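PDB 5TI1: fumarylacetoacetate hydrolase from Burkholderia xenovorans, which probably hydrolyses fumarylacetoacetate to fumarate and acetoacetate, the last step of phenylalanine and tyrosine breakdown, with a bound magnesium ion. Local coordinates for residues Gly254-Asn259 with Pro288-Leu293; His160-Gly165 with Lys172-Pro177; Gly205-Pro210 with Ala263-Gln268; Gly62-Asp67 with Leu134-Asp139; Val243-Ala248 with Gln356-Thr361. All blocks are in the same frame, centred on the assembly; numbering follows the deposited sequence.

Interaction 1 of 5, residues Gly254-Asn259 with Pro288-Leu293; sequences GMVLLN and PWIVTL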
# COMPACT_ATOMS: atom_id res chain seq x y z
N GLY B 254 -14.66 0.88 -12.09
CA GLY B 254 -15.95 0.90 -11.43
C GLY B 254 -15.82 1.37 -10.00
O GLY B 254 -14.77 1.87 -9.59
N MET B 255 -16.89 1.17 -9.23
CA MET B 255 -16.98 1.71 -7.88
C MET B 255 -17.56 0.67 -6.93
O MET B 255 -18.33 -0.20 -7.33
CB MET B 255 -17.85 2.97 -7.86
CG MET B 255 -17.73 3.80 -6.61
SD MET B 255 -18.80 5.25 -6.72
CE MET B 255 -18.08 6.10 -8.13
N VAL B 256 -17.17 0.79 -5.66
CA VAL B 256 -17.72 0.02 -4.56
C VAL B 256 -18.06 0.98 -3.43
O VAL B 256 -17.65 2.14 -3.44
CB VAL B 256 -16.75 -1.07 -4.06
CG1 VAL B 256 -16.50 -2.11 -5.14
CG2 VAL B 256 -15.45 -0.43 -3.57
N LEU B 257 -18.80 0.49 -2.45
CA LEU B 257 -18.95 1.19 -1.18
C LEU B 257 -17.77 0.86 -0.28
O LEU B 257 -17.21 -0.23 -0.34
CB LEU B 257 -20.26 0.79 -0.49
CG LEU B 257 -21.54 1.00 -1.31
CD1 LEU B 257 -22.74 0.42 -0.60
CD2 LEU B 257 -21.76 2.46 -1.61
N LEU B 258 -17.39 1.81 0.57
CA LEU B 258 -16.15 1.70 1.35
C LEU B 258 -16.37 2.32 2.72
O LEU B 258 -16.72 3.50 2.83
CB LEU B 258 -14.98 2.39 0.62
CG LEU B 258 -13.55 2.16 1.15
CD1 LEU B 258 -12.50 2.41 0.04
CD2 LEU B 258 -13.25 3.04 2.35
N ASN B 259 -16.18 1.51 3.77
CA ASN B 259 -16.25 1.98 5.15
C ASN B 259 -14.83 1.97 5.70
O ASN B 259 -14.28 0.90 6.01
CB ASN B 259 -17.17 1.11 5.99
CG ASN B 259 -17.31 1.63 7.42
OD1 ASN B 259 -16.68 2.63 7.79
ND2 ASN B 259 -18.15 0.96 8.23
N PRO B 288 -19.01 -6.04 -2.13
CA PRO B 288 -18.41 -7.05 -3.03
C PRO B 288 -18.64 -6.83 -4.52
O PRO B 288 -17.90 -7.40 -5.32
CB PRO B 288 -19.06 -8.36 -2.55
CG PRO B 288 -20.39 -7.93 -2.01
CD PRO B 288 -20.19 -6.57 -1.41
N TRP B 289 -19.64 -6.02 -4.91
CA TRP B 289 -20.01 -5.85 -6.32
C TRP B 289 -19.41 -4.56 -6.89
O TRP B 289 -19.72 -3.46 -6.42
CB TRP B 289 -21.53 -5.84 -6.49
CG TRP B 289 -22.19 -7.15 -6.18
CD1 TRP B 289 -23.02 -7.42 -5.12
CD2 TRP B 289 -22.07 -8.38 -6.91
NE1 TRP B 289 -23.42 -8.73 -5.16
CE2 TRP B 289 -22.85 -9.35 -6.25
CE3 TRP B 289 -21.37 -8.75 -8.07
CZ2 TRP B 289 -22.97 -10.66 -6.70
CZ3 TRP B 289 -21.48 -10.06 -8.52
CH2 TRP B 289 -22.27 -11.00 -7.84
N ILE B 290 -18.60 -4.68 -7.93
CA ILE B 290 -18.04 -3.49 -8.56
C ILE B 290 -19.01 -3.04 -9.63
O ILE B 290 -19.20 -3.73 -10.63
CB ILE B 290 -16.65 -3.73 -9.14
CG1 ILE B 290 -15.67 -4.15 -8.03
CG2 ILE B 290 -16.15 -2.45 -9.76
CD1 ILE B 290 -14.24 -4.32 -8.51
N VAL B 291 -19.66 -1.90 -9.39
CA VAL B 291 -20.58 -1.32 -10.37
C VAL B 291 -19.73 -0.56 -11.38
O VAL B 291 -18.95 0.32 -11.01
CB VAL B 291 -21.59 -0.38 -9.68
CG1 VAL B 291 -22.41 0.38 -10.73
CG2 VAL B 291 -22.52 -1.17 -8.73
N THR B 292 -19.85 -0.93 -12.66
CA THR B 292 -18.96 -0.37 -13.68
C THR B 292 -19.23 1.11 -13.91
O THR B 292 -20.36 1.59 -13.78
CB THR B 292 -19.08 -1.10 -15.02
OG1 THR B 292 -20.44 -1.02 -15.50
CG2 THR B 292 -18.66 -2.56 -14.90
N LEU B 293 -18.17 1.83 -14.27
CA LEU B 293 -18.32 3.24 -14.56
C LEU B 293 -19.29 3.46 -15.72
O LEU B 293 -20.06 4.43 -15.72
CB LEU B 293 -16.95 3.85 -14.86
CG LEU B 293 -17.00 5.37 -14.94
CD1 LEU B 293 -17.28 5.98 -13.57
CD2 LEU B 293 -15.73 5.94 -15.55

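Interaction 2 of 5, residues His160-Gly165 with Lys172-Pro177; sequences HATNVG and KNALLP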
# COMPACT_ATOMS: atom_id res chain seq x y z
N HIS B 160 -17.44 17.64 5.18
CA HIS B 160 -16.72 16.85 6.17
C HIS B 160 -15.50 17.61 6.69
O HIS B 160 -15.30 17.70 7.91
CB HIS B 160 -16.29 15.52 5.55
CG HIS B 160 -15.49 14.67 6.48
ND1 HIS B 160 -16.05 13.96 7.52
CD2 HIS B 160 -14.16 14.43 6.55
CE1 HIS B 160 -15.11 13.31 8.18
NE2 HIS B 160 -13.95 13.58 7.61
N ALA B 161 -14.68 18.14 5.79
CA ALA B 161 -13.53 18.93 6.21
C ALA B 161 -13.95 20.14 7.02
O ALA B 161 -13.24 20.55 7.94
CB ALA B 161 -12.71 19.37 4.99
N THR B 162 -15.10 20.72 6.68
CA THR B 162 -15.64 21.84 7.46
C THR B 162 -16.08 21.37 8.84
O THR B 162 -15.69 21.96 9.86
CB THR B 162 -16.80 22.49 6.72
OG1 THR B 162 -16.33 23.00 5.46
CG2 THR B 162 -17.38 23.63 7.53
N ASN B 163 -16.89 20.31 8.90
CA ASN B 163 -17.35 19.80 10.19
C ASN B 163 -16.17 19.44 11.09
O ASN B 163 -16.06 19.94 12.21
CB ASN B 163 -18.24 18.58 9.98
CG ASN B 163 -19.61 18.94 9.43
OD1 ASN B 163 -20.08 20.06 9.63
ND2 ASN B 163 -20.23 18.01 8.73
N VAL B 164 -15.27 18.59 10.58
CA VAL B 164 -14.11 18.15 11.35
C VAL B 164 -13.23 19.34 11.72
O VAL B 164 -12.83 19.50 12.88
CB VAL B 164 -13.32 17.09 10.56
CG1 VAL B 164 -11.96 16.87 11.19
CG2 VAL B 164 -14.11 15.80 10.49
N GLY B 165 -12.91 20.18 10.73
CA GLY B 165 -12.07 21.33 11.00
C GLY B 165 -12.68 22.29 12.00
O GLY B 165 -11.96 22.93 12.77
N LYS B 172 -14.78 29.54 11.33
CA LYS B 172 -14.08 30.52 10.50
C LYS B 172 -12.78 29.95 9.95
O LYS B 172 -12.40 30.25 8.81
CB LYS B 172 -13.81 31.79 11.29
N ASN B 173 -12.08 29.14 10.73
CA ASN B 173 -10.81 28.54 10.31
C ASN B 173 -10.95 27.04 10.09
O ASN B 173 -10.01 26.28 10.35
CB ASN B 173 -9.71 28.82 11.33
CG ASN B 173 -9.52 30.29 11.60
OD1 ASN B 173 -8.74 30.96 10.93
ND2 ASN B 173 -10.24 30.80 12.59
N ALA B 174 -12.11 26.59 9.60
CA ALA B 174 -12.34 25.16 9.48
C ALA B 174 -11.47 24.52 8.40
O ALA B 174 -10.97 23.41 8.58
CB ALA B 174 -13.82 24.89 9.18
N LEU B 175 -11.27 25.20 7.28
CA LEU B 175 -10.58 24.64 6.13
C LEU B 175 -9.14 25.13 6.10
O LEU B 175 -8.89 26.34 6.18
CB LEU B 175 -11.28 25.02 4.83
CG LEU B 175 -12.64 24.38 4.55
CD1 LEU B 175 -13.16 24.81 3.19
CD2 LEU B 175 -12.54 22.88 4.64
N LEU B 176 -8.20 24.20 5.99
CA LEU B 176 -6.81 24.58 5.84
C LEU B 176 -6.57 25.03 4.40
O LEU B 176 -7.21 24.55 3.47
CB LEU B 176 -5.90 23.42 6.20
CG LEU B 176 -5.92 23.10 7.70
CD1 LEU B 176 -5.24 21.78 8.02
CD2 LEU B 176 -5.27 24.25 8.47
N PRO B 177 -5.65 25.98 4.20
CA PRO B 177 -5.52 26.58 2.86
C PRO B 177 -5.21 25.57 1.76
O PRO B 177 -5.73 25.71 0.65
CB PRO B 177 -4.39 27.60 3.05
CG PRO B 177 -3.64 27.12 4.24
CD PRO B 177 -4.66 26.52 5.14

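Interaction 3 of 5, residues Gly205-Pro210 with Ala263-Gln268; sequences GQLKLP and ARDIQQ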
# COMPACT_ATOMS: atom_id res chain seq x y z
N GLY B 205 -4.72 0.19 21.52
CA GLY B 205 -3.66 1.07 21.05
C GLY B 205 -3.30 2.07 22.12
O GLY B 205 -3.79 2.00 23.25
N GLN B 206 -2.44 3.02 21.75
CA GLN B 206 -2.05 4.09 22.66
C GLN B 206 -3.12 5.18 22.66
O GLN B 206 -3.52 5.66 21.60
CB GLN B 206 -0.69 4.68 22.27
CG GLN B 206 0.46 3.69 22.33
CD GLN B 206 1.82 4.37 22.44
OE1 GLN B 206 1.92 5.53 22.86
NE2 GLN B 206 2.87 3.64 22.08
N LEU B 207 -3.56 5.56 23.85
CA LEU B 207 -4.57 6.59 24.04
C LEU B 207 -3.97 7.69 24.91
O LEU B 207 -3.29 7.40 25.90
CB LEU B 207 -5.83 6.01 24.72
CG LEU B 207 -6.39 4.71 24.15
CD1 LEU B 207 -7.52 4.14 25.04
CD2 LEU B 207 -6.89 4.95 22.73
N LYS B 208 -4.22 8.94 24.54
CA LYS B 208 -3.73 10.09 25.30
C LYS B 208 -4.92 10.71 26.02
O LYS B 208 -5.77 11.36 25.39
CB LYS B 208 -3.03 11.09 24.39
CG LYS B 208 -2.56 12.37 25.10
CD LYS B 208 -1.41 12.12 26.07
CE LYS B 208 -0.93 13.42 26.73
NZ LYS B 208 -2.01 14.11 27.51
N LEU B 209 -5.00 10.47 27.33
CA LEU B 209 -6.09 11.00 28.13
C LEU B 209 -5.77 12.42 28.58
O LEU B 209 -4.60 12.77 28.77
CB LEU B 209 -6.33 10.11 29.35
CG LEU B 209 -6.64 8.65 28.98
CD1 LEU B 209 -6.75 7.79 30.22
CD2 LEU B 209 -7.90 8.56 28.13
N PRO B 210 -6.79 13.26 28.74
CA PRO B 210 -6.54 14.68 29.05
C PRO B 210 -5.90 14.92 30.41
O PRO B 210 -5.25 15.96 30.59
CB PRO B 210 -7.94 15.31 28.99
CG PRO B 210 -8.87 14.16 29.29
CD PRO B 210 -8.23 12.97 28.64
N ALA B 263 -10.38 4.64 14.39
CA ALA B 263 -10.26 4.74 15.84
C ALA B 263 -9.75 6.15 16.14
O ALA B 263 -8.55 6.41 16.09
CB ALA B 263 -9.31 3.67 16.38
N ARG B 264 -10.68 7.06 16.45
CA ARG B 264 -10.34 8.48 16.42
C ARG B 264 -9.47 8.90 17.59
O ARG B 264 -8.65 9.82 17.43
CB ARG B 264 -11.60 9.33 16.39
CG ARG B 264 -12.46 8.98 15.22
CD ARG B 264 -13.33 10.12 14.78
NE ARG B 264 -14.01 9.72 13.56
CZ ARG B 264 -13.48 9.80 12.35
NH1 ARG B 264 -12.24 10.27 12.18
NH2 ARG B 264 -14.19 9.39 11.30
N ASP B 265 -9.61 8.26 18.75
CA ASP B 265 -8.73 8.60 19.86
C ASP B 265 -7.31 8.09 19.60
O ASP B 265 -6.34 8.78 19.92
CB ASP B 265 -9.28 8.07 21.19
CG ASP B 265 -9.73 6.61 21.13
OD1 ASP B 265 -9.74 6.00 20.05
OD2 ASP B 265 -10.10 6.08 22.20
N ILE B 266 -7.18 6.90 19.01
CA ILE B 266 -5.87 6.44 18.56
C ILE B 266 -5.30 7.41 17.53
O ILE B 266 -4.10 7.70 17.50
CB ILE B 266 -5.96 5.01 18.01
CG1 ILE B 266 -6.31 4.02 19.14
CG2 ILE B 266 -4.67 4.58 17.34
CD1 ILE B 266 -6.37 2.57 18.69
N GLN B 267 -6.17 7.97 16.68
CA GLN B 267 -5.69 8.84 15.60
C GLN B 267 -5.14 10.14 16.16
O GLN B 267 -4.06 10.60 15.75
CB GLN B 267 -6.81 9.14 14.60
CG GLN B 267 -6.35 10.00 13.41
CD GLN B 267 -7.46 10.33 12.42
OE1 GLN B 267 -7.84 9.50 11.60
NE2 GLN B 267 -7.97 11.56 12.49
N GLN B 268 -5.86 10.75 17.10
CA GLN B 268 -5.46 12.04 17.66
C GLN B 268 -4.04 12.00 18.20
O GLN B 268 -3.27 12.95 18.02
CB GLN B 268 -6.44 12.44 18.77
CG GLN B 268 -6.72 13.93 18.84
CD GLN B 268 -7.55 14.40 17.66
OE1 GLN B 268 -7.01 14.69 16.59
NE2 GLN B 268 -8.86 14.48 17.85
O HOH W 1 -2.35 6.27 19.13
O HOH W 2 -5.71 9.82 22.48

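Interaction 4 of 5, residues Gly62-Asp67 with Leu134-Asp139; sequences GDSIVD and LIRQAD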
# COMPACT_ATOMS: atom_id res chain seq x y z
N GLY B 62 -30.81 -9.31 -10.50
CA GLY B 62 -31.86 -9.58 -9.53
C GLY B 62 -31.26 -10.15 -8.26
O GLY B 62 -30.20 -9.71 -7.80
N ASP B 63 -31.92 -11.17 -7.71
CA ASP B 63 -31.41 -11.85 -6.53
C ASP B 63 -30.46 -13.01 -6.88
O ASP B 63 -30.17 -13.84 -6.01
CB ASP B 63 -32.58 -12.34 -5.65
CG ASP B 63 -33.49 -13.33 -6.36
OD1 ASP B 63 -33.12 -13.82 -7.45
OD2 ASP B 63 -34.58 -13.63 -5.82
N SER B 64 -29.97 -13.07 -8.11
CA SER B 64 -29.15 -14.18 -8.55
C SER B 64 -27.78 -13.68 -9.02
O SER B 64 -27.43 -12.50 -8.88
CB SER B 64 -29.87 -14.97 -9.65
OG SER B 64 -30.99 -15.64 -9.12
N ILE B 65 -26.99 -14.60 -9.57
CA ILE B 65 -25.65 -14.32 -10.08
C ILE B 65 -25.47 -15.10 -11.37
O ILE B 65 -25.82 -16.28 -11.43
CB ILE B 65 -24.55 -14.73 -9.07
CG1 ILE B 65 -24.74 -14.06 -7.71
CG2 ILE B 65 -23.17 -14.42 -9.63
CD1 ILE B 65 -23.80 -14.61 -6.62
N VAL B 66 -24.93 -14.45 -12.39
CA VAL B 66 -24.56 -15.13 -13.62
C VAL B 66 -23.12 -15.62 -13.48
O VAL B 66 -22.21 -14.84 -13.18
CB VAL B 66 -24.72 -14.22 -14.84
CG1 VAL B 66 -24.29 -14.95 -16.07
CG2 VAL B 66 -26.17 -13.77 -14.97
N ASP B 67 -22.92 -16.92 -13.70
CA ASP B 67 -21.59 -17.52 -13.73
C ASP B 67 -21.00 -17.24 -15.10
O ASP B 67 -21.38 -17.86 -16.09
CB ASP B 67 -21.70 -19.02 -13.46
CG ASP B 67 -20.35 -19.69 -13.27
OD1 ASP B 67 -19.34 -19.23 -13.86
OD2 ASP B 67 -20.30 -20.70 -12.54
N LEU B 134 -26.93 -19.73 -13.60
CA LEU B 134 -27.56 -18.74 -12.72
C LEU B 134 -27.70 -19.33 -11.33
O LEU B 134 -28.33 -20.37 -11.14
CB LEU B 134 -28.92 -18.31 -13.27
CG LEU B 134 -28.82 -16.98 -14.02
CD1 LEU B 134 -28.19 -17.21 -15.39
CD2 LEU B 134 -30.18 -16.33 -14.15
N ILE B 135 -27.11 -18.65 -10.35
CA ILE B 135 -27.05 -19.11 -8.97
C ILE B 135 -27.69 -18.06 -8.08
O ILE B 135 -27.52 -16.86 -8.31
CB ILE B 135 -25.58 -19.38 -8.55
CG1 ILE B 135 -25.08 -20.68 -9.18
CG2 ILE B 135 -25.41 -19.40 -7.05
CD1 ILE B 135 -24.17 -20.45 -10.37
N ARG B 136 -28.46 -18.51 -7.09
CA ARG B 136 -29.06 -17.59 -6.13
C ARG B 136 -27.97 -16.97 -5.26
O ARG B 136 -27.04 -17.65 -4.83
CB ARG B 136 -30.08 -18.33 -5.25
CG ARG B 136 -31.29 -18.88 -5.99
CD ARG B 136 -32.29 -17.79 -6.35
NE ARG B 136 -32.68 -16.98 -5.19
CZ ARG B 136 -33.85 -17.07 -4.55
NH1 ARG B 136 -34.79 -17.93 -4.94
NH2 ARG B 136 -34.08 -16.27 -3.51
N GLN B 137 -28.09 -15.66 -5.01
CA GLN B 137 -27.15 -15.03 -4.09
C GLN B 137 -27.26 -15.65 -2.70
O GLN B 137 -26.28 -15.67 -1.94
CB GLN B 137 -27.41 -13.52 -4.03
CG GLN B 137 -27.07 -12.81 -5.34
CD GLN B 137 -27.51 -11.35 -5.34
OE1 GLN B 137 -27.57 -10.71 -4.29
NE2 GLN B 137 -27.83 -10.83 -6.53
N ALA B 138 -28.45 -16.17 -2.37
CA ALA B 138 -28.69 -16.90 -1.14
C ALA B 138 -27.85 -18.17 -1.03
O ALA B 138 -27.74 -18.74 0.07
CB ALA B 138 -30.17 -17.26 -1.04
N ASP B 139 -27.27 -18.64 -2.13
CA ASP B 139 -26.44 -19.84 -2.10
C ASP B 139 -24.97 -19.52 -2.30
O ASP B 139 -24.15 -20.44 -2.38
CB ASP B 139 -26.92 -20.83 -3.16
CG ASP B 139 -28.29 -21.40 -2.84
OD1 ASP B 139 -28.53 -21.74 -1.65
OD2 ASP B 139 -29.14 -21.47 -3.75
O HOH W 3 -30.96 -15.14 -3.47

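Interaction 5 of 5, residues Val243-Ala248 with Gln356-Thr361; sequences VTCADA and QLAHHT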
# COMPACT_ATOMS: atom_id res chain seq x y z
N VAL B 243 -1.21 11.08 -15.22
CA VAL B 243 -2.50 10.96 -15.90
C VAL B 243 -3.17 12.33 -15.88
O VAL B 243 -3.35 12.91 -14.81
CB VAL B 243 -3.40 9.91 -15.24
CG1 VAL B 243 -4.73 9.80 -15.98
CG2 VAL B 243 -2.70 8.57 -15.18
N THR B 244 -3.53 12.85 -17.06
CA THR B 244 -4.17 14.16 -17.09
C THR B 244 -5.60 14.05 -16.58
O THR B 244 -6.22 12.97 -16.56
CB THR B 244 -4.18 14.77 -18.51
OG1 THR B 244 -5.06 14.04 -19.37
CG2 THR B 244 -2.76 14.78 -19.11
N CYS B 245 -6.13 15.19 -16.13
CA CYS B 245 -7.47 15.18 -15.57
C CYS B 245 -8.48 14.76 -16.62
O CYS B 245 -9.39 13.97 -16.33
CB CYS B 245 -7.82 16.56 -15.01
SG CYS B 245 -9.24 16.53 -13.93
N ALA B 246 -8.32 15.25 -17.85
CA ALA B 246 -9.24 14.89 -18.92
C ALA B 246 -9.19 13.40 -19.26
O ALA B 246 -10.19 12.83 -19.70
CB ALA B 246 -8.94 15.73 -20.17
N ASP B 247 -8.03 12.77 -19.06
CA ASP B 247 -7.85 11.37 -19.40
C ASP B 247 -8.18 10.44 -18.24
O ASP B 247 -8.24 9.22 -18.44
CB ASP B 247 -6.40 11.13 -19.88
CG ASP B 247 -6.14 9.71 -20.34
OD1 ASP B 247 -6.97 9.17 -21.11
OD2 ASP B 247 -5.10 9.13 -19.94
N ALA B 248 -8.45 11.00 -17.07
CA ALA B 248 -8.45 10.22 -15.83
C ALA B 248 -9.53 9.14 -15.83
O ALA B 248 -9.26 7.98 -15.49
CB ALA B 248 -8.61 11.16 -14.64
N GLN B 356 -8.94 13.56 -8.41
CA GLN B 356 -8.18 12.80 -7.44
C GLN B 356 -7.09 11.99 -8.11
O GLN B 356 -5.94 11.98 -7.67
CB GLN B 356 -9.12 11.90 -6.63
CG GLN B 356 -10.03 12.66 -5.68
CD GLN B 356 -11.15 11.79 -5.12
OE1 GLN B 356 -11.57 10.82 -5.75
NE2 GLN B 356 -11.64 12.14 -3.93
N LEU B 357 -7.43 11.29 -9.20
CA LEU B 357 -6.43 10.50 -9.91
C LEU B 357 -5.38 11.39 -10.55
O LEU B 357 -4.18 11.08 -10.53
CB LEU B 357 -7.12 9.64 -10.97
CG LEU B 357 -6.23 8.63 -11.69
CD1 LEU B 357 -5.60 7.64 -10.69
CD2 LEU B 357 -7.05 7.92 -12.77
N ALA B 358 -5.81 12.52 -11.13
CA ALA B 358 -4.87 13.47 -11.72
C ALA B 358 -3.86 13.94 -10.68
O ALA B 358 -2.65 13.93 -10.92
CB ALA B 358 -5.64 14.65 -12.31
N HIS B 359 -4.35 14.32 -9.50
CA HIS B 359 -3.43 14.73 -8.44
C HIS B 359 -2.58 13.55 -7.96
O HIS B 359 -1.38 13.71 -7.73
CB HIS B 359 -4.20 15.35 -7.29
CG HIS B 359 -3.32 15.83 -6.18
ND1 HIS B 359 -2.56 16.97 -6.29
CD2 HIS B 359 -3.05 15.31 -4.96
CE1 HIS B 359 -1.87 17.14 -5.17
NE2 HIS B 359 -2.15 16.14 -4.35
N HIS B 360 -3.19 12.37 -7.81
CA HIS B 360 -2.44 11.19 -7.37
C HIS B 360 -1.19 10.95 -8.21
O HIS B 360 -0.14 10.56 -7.69
CB HIS B 360 -3.34 9.94 -7.42
CG HIS B 360 -2.89 8.83 -6.52
ND1 HIS B 360 -1.56 8.59 -6.23
CD2 HIS B 360 -3.60 7.89 -5.85
CE1 HIS B 360 -1.47 7.56 -5.41
NE2 HIS B 360 -2.69 7.11 -5.17
N THR B 361 -1.28 11.20 -9.52
CA THR B 361 -0.19 10.88 -10.44
C THR B 361 0.59 12.09 -10.92
O THR B 361 1.55 11.92 -11.69
CB THR B 361 -0.75 10.11 -11.65
OG1 THR B 361 -1.61 10.98 -12.41
CG2 THR B 361 -1.55 8.90 -11.17
O HOH W 4 -1.68 14.33 -13.28

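Interaction 1 of 5, residues Gly254-Asn259 with Pro288-Leu293
G254, M255 and V256 bury the most surface here, against I290, V291 and T292 near the end of strand 284-292. G254 brings its CA close to the neighbouring backbone, 3.1 Å from V291 O and 4.0 Å from T292 CA, and I290 CG2 closes in from the side where a side chain would otherwise stand. M255 faces V291 as an antiparallel hydrogen-bonded pair. M255 N gives to V291 O at 2.9 Å, and V291 N returns a bond of 3.0 Å to M255 O; I290 CA adds a C-H...O contact to the same M255 O. The two strands, 252-263 and 284-292, are neighbours in the mixed central sheet of the FAH fold, and strand 223-233 bonds along the other edge of 252-263. M255 and V291 send their side chains to one face, where both meet F432. On the other face V256 CG1 touches I290 CG1 at 3.6 Å, the two side chains running askew. V256 turns CG1 away from its own carbonyl carbon (chi1 -64°), which also brings that methyl near W289 O. T292 ends the strand, its OG1 capping the following helix at A295 N.

Interaction 2 of 5, residues His160-Gly165 with Lys172-Pro177
A174 and L175 lean against the helical turn A161-G165, which belongs to helix 158-168. Along the loop, N173 precedes the touching part: its carbonyl oxygen takes a bond from R169 NE, and its side-chain ND2 bonds D170 OD1, so the loop is tied back to the residues that follow the helix. A174 comes next and points its methyl at the helix, with CB 3.5 Å from T162 O and 4.1 Å from T162 CG2. Its carbonyl oxygen turns to G165, whose CA approaches at 3.4 Å in a nearly straight C-H...O contact (160° at the hydrogen). The same oxygen accepts from R169 NH2, so the guanidinium of R169 grips two successive carbonyls of the loop. L175 then reaches back with one branch: CG stands anti to the carbonyl carbon (chi1 -70°), and CD2 lands 3.5 Å from A161 CB and 3.9 Å from T162 OG1. That hydroxyl is bonded to K158 O one turn earlier in the helix and offers L175 only a packing surface. Past L175 the loop leaves the helix, and L176 and P177 pack on V272 and W269 of the second subunit. The helix also carries H160, the predicted proton acceptor, whose CB points away from the loop; its ring meets that of Y155, and ND1 makes a weak bond to E391 OE2. Between the two segments the chemistry is therefore methyl packing and a C-H...O contact, while R169, predicted to bind substrate, supplies the N-H bonds to N173 O and A174 O.

Interaction 3 of 5, residues Gly205-Pro210 with Ala263-Gln268
L207 and I266 make the tight part of this contact, where the end of strand 200-207 lies across the first turn of helix 264-270. L207 CD2 touches two consecutive helix residues, 3.8 Å from I266 CG1 and 3.4 Å from D265 OD2, its side chain slanting past the aspartate. The end of I266 comes nearer the strand, with CG1 anti to its carbonyl carbon (chi1 -67°), and CD1 ends 3.9 Å from G205 CA, where the glycine leaves room for it. D265 is folded back over its own backbone (chi1 48°): OD1 accepts from I266 N, met from above the carboxylate plane, while OD2 takes the backbone N of R221. Strand and helix axes approach to 7.2 Å and cross at 72°. The helix follows directly on strand 252-263 of the FAH catalytic domain. I266 and Q267, the latter predicted to bind substrate, both pack on helix 278-281; R264 reaches E226, a magnesium ligand.

On the looser side two waters bridge the backbones. One donates to both Q206 O and I266 O, at 2.8 Å each. The second accepts from K208 N at 2.7 Å and donates to D265 O. Beyond it K208 is exposed and curls along its own chain, its NZ bonding L209 O and Q212 O, whereas Q206 turns away from the helix, its NE2 bonded to Y313 and E181 of the second subunit.

Interaction 4 of 5, residues Gly62-Asp67 with Leu134-Asp139
Q137 and I65 meet at the edge of an antiparallel sheet in the N-terminal domain, where strand 134-136, one of the two outermost strands within the chain, pairs with strand 64-67. I65 and I135 form the hydrogen-bonded pair: I135 N gives to I65 O at 2.9 Å, while the return bond from I65 N to I135 O is weak and bent. V66 and L134 lie side by side on one face, CG2 against CD1; I65 and I135 occupy the other, where I65 reaches strand 140-143. Past R136 the chain turns into a 3-10 segment, and Q137 N bonds D63 O nearly straight, at 169°.

The side chain of Q137 runs back over the neighbouring strand. Its CB lies 3.4 Å from D63 O; CG, anti to the carbonyl carbon (chi1 -67°), sits close to that same oxygen and 3.6 Å from I65 CG1, the two side chains crossing at about a right angle. CD passes over the D63 carbonyl, and the extended chain carries NE2 to S64 O, 2.9 Å away, in the plane of the Q137 amide though tilted from that of the S64 carbonyl. The bond thus falls in the last, non-hydrogen-bonded pair, S64-R136.

On the solvent side R136 bends at chi2 and chi3 to lay its guanidinium flat against the D63 carboxylate, the planes 9° apart. The salt bridge is one of charge alone, with D63 OD2 over the guanidinium face, 3.5 Å from R136 NH2. A water links D63 O, R136 NE and A138 N, and it meets the guanidinium at its edge, 3.0 Å from R136 NE.

Interaction 5 of 5, residues Val243-Ala248 with Gln356-Thr361
V243 N donates to T361 OG1 at 2.8 Å, in an almost straight bond (166°) that joins the loop ahead of helix 245-248 to helix 353-362. The threonine hydroxyl is tucked between its own backbone N and carbonyl carbon (chi1 67°), which turns it toward the valine and leaves CG2 4.2 Å from V243 CG2. Next to this bond V243 O lies over A358, taking a C-H...O contact from A358 CA. A water donates to V243 O at 2.7 Å and to A358 O at 2.6 Å, so the loop is held both directly and through water.

The apolar part follows along the same helix face. A358 CB packs on C245, 3.8 Å from its CA and 4.0 Å from its CB; the small methyl lets the two backbones come within 5.0 Å, CA to CA. L357 stretches toward the short helix with CG anti to its backbone N (chi1 -173°), and its CD2 branch reaches A248 O at 3.5 Å and, a little farther off, the A248 methyl.

Outward from these contacts, T244 is the N-cap of the short, weakly bonded helix 245-248, its OG1 accepting from D247 N. L357 also rests on I233 and M373, which belong to strands of the central sheet. H359 O bonds N278 ND2 and H360 meets F277, both of the second subunit. This is a short N-capped helix and its leading loop packed on a longer helix, small C245 and A358 at the closest approach with V243, A248 and L357 beside them; helix 353-362 itself lies between strands of the central sheet of the FAH domain and the second subunit.

Along the chain interaction 4 closes first, within the N-terminal domain, and the other four follow in the C-terminal one. Interaction 2 closes next; interaction 1 is then nested within the loop closed by interaction 5, while interaction 3 alternates with both 1 and 5. Interaction 1 lies near the chain centre, in the sheet whose strand 252-263 is followed directly by helix 264-270 of interaction 3. Its W289 CH2 packs on I65 CG1 of interaction 4 at 3.9 Å, a direct link between the N-terminal domain and the central sheet. Interactions 2 and 3, centres 21 Å apart, carry predicted active-site residues and, like interaction 5, touch the second subunit; interaction 4 lies on the opposite side from all three.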